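Local coordinates for Lactamase_B domain-containing protein (Bacillus lehensis G1, PDB 7EV5), which is a dizinc metallo-beta-lactamase-fold hydrolase of dual activity that resembles both B3 metallo-beta-lactamases and glyoxalase II, at residues A[28-41]-A[57-70]. Sequence-based numbering, arbitrary orientation. Where two conformers were deposited one is given.
Sequences DPGGDAEALITWLK and FDHIGAVDAVRDTF. With ZN (zinc ion), chain C.
Asp28 meets His59 where two parts of the metallo-beta-lactamase fold converge beside the zinc site: the loop after strand 23-27, and the HxHxDH motif, whose Asp58 and His59 bind one zinc ion together with Asp150, His191 and a water. Thr12 OG1 hydrogen-bonds Asp58 OD2, the zinc-binding oxygen. Asp28 OD2 accepts the ND1 proton of His59 at 2.8 Å, from a donor well above the carboxylate plane, which stands 85° to the imidazole. The bond reaches the ring at its edge and, with NE2 on the metal, fixes the rotation of the imidazole; Thr53 OG1 also hydrogen-bonds OD2. The nearby carboxylate probably makes His59 a stronger ligand. Pro29 turns its carbonyl oxygen to Ala62 N (2.9 Å), while its ring rests on Val63 CG2 through CG. Gly30 CA lies 3.2 Å from Asp58 O in a CA-H...O contact. Gly30 O accepts a weak bond from Gly61 N and one from a water that also donates to Phe57 O. Beyond the N-cap residue Asp32, helix 33-41 runs beside helix 63-70 at a crossing angle of -30°. Small residues begin this interface, Ala33 CB touching the CB atoms of Ala62 (3.5 Å) and Ala65. Leu36 CD2 reaches Val66 CG2. Ile37 is a knob among Ala65, Val66, Thr69 and Phe70: with CG1 anti to the carbonyl carbon (chi1 -72°), CG1 passes Val66 CG2 and CD1 lies near Thr69 OG1, a hydroxyl that donates to Ala65 O. Leu40 CD1 sits obliquely against Phe70 CE2 at 3.7 Å. At the exposed end, Lys41 CE lies 3.9 Å from Thr69 CG2, and the bend at its last torsion brings NZ near Phe70 CE1.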
loop_
_atom_site.group_PDB
_atom_site.type_symbol
_atom_site.label_atom_id
_atom_site.label_comp_id
_atom_site.label_asym_id
_atom_site.label_seq_id
_atom_site.Cartn_x
_atom_site.Cartn_y
_atom_site.Cartn_z
ATOM N N ASP A 28 -2.673 -1.794 -3.374
ATOM C CA ASP A 28 -1.530 -2.662 -3.635
ATOM C C ASP A 28 -1.870 -4.031 -4.229
ATOM O O ASP A 28 -1.565 -5.065 -3.624
ATOM C CB ASP A 28 -0.691 -2.837 -2.372
ATOM C CG ASP A 28 -0.043 -1.553 -1.899
ATOM O OD1 ASP A 28 -0.269 -0.483 -2.498
ATOM O OD2 ASP A 28 0.709 -1.607 -0.896
ATOM N N PRO A 29 -2.504 -4.075 -5.404
ATOM C CA PRO A 29 -2.740 -5.359 -6.081
ATOM C C PRO A 29 -1.459 -5.899 -6.706
ATOM O O PRO A 29 -1.084 -5.502 -7.814
ATOM C CB PRO A 29 -3.790 -4.994 -7.136
ATOM C CG PRO A 29 -3.489 -3.575 -7.498
ATOM C CD PRO A 29 -2.896 -2.930 -6.245
ATOM N N GLY A 30 -0.782 -6.793 -5.986
ATOM C CA GLY A 30 0.608 -7.086 -6.266
ATOM C C GLY A 30 0.891 -8.273 -7.164
ATOM O O GLY A 30 1.970 -8.358 -7.748
ATOM N N GLY A 31 -0.066 -9.188 -7.267
ATOM C CA GLY A 31 0.118 -10.407 -8.035
ATOM C C GLY A 31 -1.207 -11.126 -8.109
ATOM O O GLY A 31 -2.229 -10.627 -7.636
ATOM N N ASP A 32 -1.175 -12.308 -8.727
ATOM C CA ASP A 32 -2.343 -13.189 -8.823
ATOM C C ASP A 32 -3.610 -12.394 -9.145
ATOM O O ASP A 32 -4.622 -12.457 -8.441
ATOM C CB ASP A 32 -2.492 -14.018 -7.550
ATOM C CG ASP A 32 -3.336 -15.255 -7.742
ATOM O OD1 ASP A 32 -3.901 -15.452 -8.841
ATOM O OD2 ASP A 32 -3.433 -16.035 -6.777
ATOM N N ALA A 33 -3.532 -11.609 -10.229
ATOM C CA ALA A 33 -4.608 -10.682 -10.563
ATOM C C ALA A 33 -5.952 -11.386 -10.645
ATOM O O ALA A 33 -6.968 -10.847 -10.200
ATOM C CB ALA A 33 -4.312 -9.981 -11.891
ATOM N N GLU A 34 -5.971 -12.597 -11.206
ATOM C CA GLU A 34 -7.230 -13.293 -11.441
ATOM C C GLU A 34 -7.917 -13.666 -10.133
ATOM O O GLU A 34 -9.147 -13.622 -10.043
ATOM C CB GLU A 34 -6.983 -14.528 -12.313
ATOM C CG GLU A 34 -6.563 -14.213 -13.741
ATOM C CD GLU A 34 -5.167 -13.631 -13.836
ATOM O OE1 GLU A 34 -4.279 -14.042 -13.046
ATOM O OE2 GLU A 34 -4.963 -12.756 -14.701
ATOM N N ALA A 35 -7.147 -14.017 -9.105
ATOM C CA ALA A 35 -7.755 -14.292 -7.807
ATOM C C ALA A 35 -8.424 -13.047 -7.238
ATOM O O ALA A 35 -9.514 -13.126 -6.656
ATOM C CB ALA A 35 -6.706 -14.820 -6.833
ATOM N N LEU A 36 -7.777 -11.888 -7.379
ATOM C CA LEU A 36 -8.354 -10.652 -6.864
ATOM C C LEU A 36 -9.552 -10.211 -7.697
ATOM O O LEU A 36 -10.591 -9.841 -7.137
ATOM C CB LEU A 36 -7.289 -9.556 -6.818
ATOM C CG LEU A 36 -7.795 -8.173 -6.382
ATOM C CD1 LEU A 36 -8.352 -8.197 -4.974
ATOM C CD2 LEU A 36 -6.661 -7.156 -6.498
ATOM N N ILE A 37 -9.424 -10.247 -9.030
ATOM C CA ILE A 37 -10.504 -9.792 -9.910
ATOM C C ILE A 37 -11.742 -10.665 -9.743
ATOM O O ILE A 37 -12.862 -10.157 -9.602
ATOM C CB ILE A 37 -10.034 -9.747 -11.377
ATOM C CG1 ILE A 37 -9.060 -8.587 -11.589
ATOM C CG2 ILE A 37 -11.228 -9.606 -12.327
ATOM C CD1 ILE A 37 -8.217 -8.732 -12.842
ATOM N N THR A 38 -11.558 -11.991 -9.748
ATOM C CA THR A 38 -12.714 -12.878 -9.620
ATOM C C THR A 38 -13.364 -12.763 -8.248
ATOM O O THR A 38 -14.590 -12.872 -8.145
ATOM C CB THR A 38 -12.372 -14.331 -9.973
ATOM O OG1 THR A 38 -11.358 -14.828 -9.095
ATOM C CG2 THR A 38 -11.906 -14.450 -11.427
ATOM N N TRP A 39 -12.580 -12.529 -7.184
ATOM C CA TRP A 39 -13.187 -12.305 -5.873
ATOM C C TRP A 39 -14.064 -11.062 -5.881
ATOM O O TRP A 39 -15.204 -11.088 -5.400
ATOM C CB TRP A 39 -12.128 -12.200 -4.775
ATOM C CG TRP A 39 -12.721 -11.946 -3.409
ATOM C CD1 TRP A 39 -13.256 -12.874 -2.579
ATOM C CD2 TRP A 39 -12.859 -10.684 -2.741
ATOM N NE1 TRP A 39 -13.705 -12.280 -1.424
ATOM C CE2 TRP A 39 -13.477 -10.932 -1.503
ATOM C CE3 TRP A 39 -12.518 -9.369 -3.068
ATOM C CZ2 TRP A 39 -13.757 -9.917 -0.588
ATOM C CZ3 TRP A 39 -12.797 -8.360 -2.155
ATOM C CH2 TRP A 39 -13.409 -8.642 -0.932
ATOM N N LEU A 40 -13.545 -9.957 -6.425
ATOM C CA LEU A 40 -14.336 -8.733 -6.506
ATOM C C LEU A 40 -15.641 -8.975 -7.253
ATOM O O LEU A 40 -16.701 -8.480 -6.847
ATOM C CB LEU A 40 -13.527 -7.636 -7.204
ATOM C CG LEU A 40 -12.350 -7.065 -6.411
ATOM C CD1 LEU A 40 -11.371 -6.407 -7.355
ATOM C CD2 LEU A 40 -12.842 -6.086 -5.351
ATOM N N LYS A 41 -15.580 -9.735 -8.341
ATOM C CA LYS A 41 -16.779 -9.996 -9.136
ATOM C C LYS A 41 -17.741 -10.934 -8.418
ATOM O O LYS A 41 -18.960 -10.728 -8.464
ATOM C CB LYS A 41 -16.388 -10.536 -10.509
ATOM C CG LYS A 41 -15.651 -9.507 -11.341
ATOM C CD LYS A 41 -15.559 -9.899 -12.796
ATOM C CE LYS A 41 -15.156 -8.706 -13.650
ATOM N NZ LYS A 41 -16.258 -7.715 -13.804
ATOM N N PHE A 57 7.765 -3.904 -7.024
ATOM C CA PHE A 57 7.140 -4.879 -7.921
ATOM C C PHE A 57 6.087 -5.735 -7.215
ATOM O O PHE A 57 5.083 -6.125 -7.828
ATOM C CB PHE A 57 8.217 -5.773 -8.553
ATOM C CG PHE A 57 8.811 -6.776 -7.591
ATOM C CD1 PHE A 57 8.327 -8.083 -7.523
ATOM C CD2 PHE A 57 9.841 -6.403 -6.738
ATOM C CE1 PHE A 57 8.871 -8.992 -6.629
ATOM C CE2 PHE A 57 10.389 -7.308 -5.838
ATOM C CZ PHE A 57 9.900 -8.606 -5.780
ATOM N N ASP A 58 6.312 -6.080 -5.946
ATOM C CA ASP A 58 5.413 -6.985 -5.244
ATOM C C ASP A 58 4.098 -6.326 -4.867
ATOM O O ASP A 58 3.193 -7.009 -4.378
ATOM C CB ASP A 58 6.112 -7.602 -4.019
ATOM C CG ASP A 58 6.591 -6.559 -3.017
ATOM O OD1 ASP A 58 7.385 -5.674 -3.418
ATOM O OD2 ASP A 58 6.185 -6.665 -1.833
ATOM N N HIS A 59 3.967 -5.022 -5.100
ATOM C CA HIS A 59 2.731 -4.299 -4.846
ATOM C C HIS A 59 1.988 -3.905 -6.112
ATOM O O HIS A 59 0.890 -3.341 -6.007
ATOM C CB HIS A 59 3.016 -3.055 -3.981
ATOM C CG HIS A 59 3.589 -3.403 -2.644
ATOM N ND1 HIS A 59 2.898 -3.254 -1.458
ATOM C CD2 HIS A 59 4.775 -3.964 -2.320
ATOM C CE1 HIS A 59 3.645 -3.699 -0.460
ATOM N NE2 HIS A 59 4.784 -4.149 -0.958
ATOM N N ILE A 60 2.530 -4.195 -7.300
ATOM C CA ILE A 60 2.012 -3.637 -8.548
ATOM C C ILE A 60 1.757 -4.674 -9.629
ATOM O O ILE A 60 1.288 -4.311 -10.712
ATOM C CB ILE A 60 2.905 -2.516 -9.111
ATOM C CG1 ILE A 60 4.226 -3.125 -9.603
ATOM C CG2 ILE A 60 3.105 -1.419 -8.067
ATOM C CD1 ILE A 60 5.084 -2.173 -10.406
ATOM N N GLY A 61 2.053 -5.948 -9.386
ATOM C CA GLY A 61 2.017 -6.923 -10.470
ATOM C C GLY A 61 0.646 -7.139 -11.077
ATOM O O GLY A 61 0.543 -7.537 -12.240
ATOM N N ALA A 62 -0.417 -6.876 -10.320
ATOM C CA ALA A 62 -1.782 -7.019 -10.814
ATOM C C ALA A 62 -2.417 -5.692 -11.231
ATOM O O ALA A 62 -3.599 -5.672 -11.587
ATOM C CB ALA A 62 -2.645 -7.715 -9.764
ATOM N N VAL A 63 -1.658 -4.591 -11.213
ATOM C CA VAL A 63 -2.239 -3.280 -11.517
ATOM C C VAL A 63 -2.834 -3.247 -12.926
ATOM O O VAL A 63 -3.971 -2.808 -13.114
ATOM C CB VAL A 63 -1.203 -2.164 -11.286
ATOM C CG1 VAL A 63 -1.661 -0.858 -11.913
ATOM C CG2 VAL A 63 -0.972 -1.962 -9.798
ATOM N N ASP A 64 -2.076 -3.704 -13.930
ATOM C CA ASP A 64 -2.553 -3.673 -15.316
ATOM C C ASP A 64 -3.910 -4.359 -15.439
ATOM O O ASP A 64 -4.876 -3.784 -15.961
ATOM C CB ASP A 64 -1.557 -4.417 -16.215
ATOM C CG ASP A 64 -0.368 -3.565 -16.655
ATOM O OD1 ASP A 64 -0.479 -2.320 -16.722
ATOM O OD2 ASP A 64 0.693 -4.165 -16.956
ATOM N N ALA A 65 -3.996 -5.598 -14.965
ATOM C CA ALA A 65 -5.216 -6.376 -15.147
ATOM C C ALA A 65 -6.381 -5.759 -14.388
ATOM O O ALA A 65 -7.494 -5.672 -14.911
ATOM C CB ALA A 65 -4.986 -7.821 -14.714
ATOM N N VAL A 66 -6.147 -5.313 -13.157
ATOM C CA VAL A 66 -7.220 -4.707 -12.379
ATOM C C VAL A 66 -7.654 -3.384 -13.009
ATOM O O VAL A 66 -8.852 -3.119 -13.179
ATOM C CB VAL A 66 -6.788 -4.549 -10.908
ATOM C CG1 VAL A 66 -7.830 -3.789 -10.138
ATOM C CG2 VAL A 66 -6.574 -5.918 -10.271
ATOM N N ARG A 67 -6.685 -2.540 -13.374
ATOM C CA ARG A 67 -6.997 -1.264 -14.012
ATOM C C ARG A 67 -7.774 -1.472 -15.311
ATOM O O ARG A 67 -8.770 -0.786 -15.570
ATOM C CB ARG A 67 -5.694 -0.503 -14.265
ATOM C CG ARG A 67 -5.827 0.853 -14.913
ATOM C CD ARG A 67 -4.492 1.245 -15.551
ATOM N NE ARG A 67 -4.177 0.386 -16.690
ATOM C CZ ARG A 67 -3.045 -0.297 -16.837
ATOM N NH1 ARG A 67 -2.088 -0.228 -15.921
ATOM N NH2 ARG A 67 -2.867 -1.055 -17.910
ATOM N N ASP A 68 -7.331 -2.423 -16.139
ATOM C CA ASP A 68 -7.984 -2.661 -17.426
ATOM C C ASP A 68 -9.380 -3.244 -17.242
ATOM O O ASP A 68 -10.321 -2.846 -17.940
ATOM C CB ASP A 68 -7.132 -3.602 -18.283
ATOM C CG ASP A 68 -5.851 -2.950 -18.799
ATOM O OD1 ASP A 68 -5.712 -1.712 -18.715
ATOM O OD2 ASP A 68 -4.983 -3.695 -19.309
ATOM N N THR A 69 -9.529 -4.196 -16.317
ATOM C CA THR A 69 -10.814 -4.863 -16.123
ATOM C C THR A 69 -11.887 -3.894 -15.648
ATOM O O THR A 69 -13.030 -3.948 -16.115
ATOM C CB THR A 69 -10.660 -6.000 -15.111
ATOM O OG1 THR A 69 -9.786 -6.997 -15.643
ATOM C CG2 THR A 69 -12.010 -6.629 -14.784
ATOM N N PHE A 70 -11.546 -3.005 -14.712
ATOM C CA PHE A 70 -12.537 -2.171 -14.052
ATOM C C PHE A 70 -12.539 -0.720 -14.510
ATOM O O PHE A 70 -13.415 0.042 -14.079
ATOM C CB PHE A 70 -12.367 -2.233 -12.526
ATOM C CG PHE A 70 -12.619 -3.594 -11.943
ATOM C CD1 PHE A 70 -13.913 -4.090 -11.840
ATOM C CD2 PHE A 70 -11.566 -4.374 -11.491
ATOM C CE1 PHE A 70 -14.140 -5.342 -11.301
ATOM C CE2 PHE A 70 -11.788 -5.624 -10.955
ATOM C CZ PHE A 70 -13.075 -6.113 -10.862
HETATM ZN ZN ZN C . 6.376 -5.114 -0.087
HETATM O O HOH W 1 4.418 -8.815 -8.584
HETATM O O HOH W 2 7.949 -4.331 -1.046
#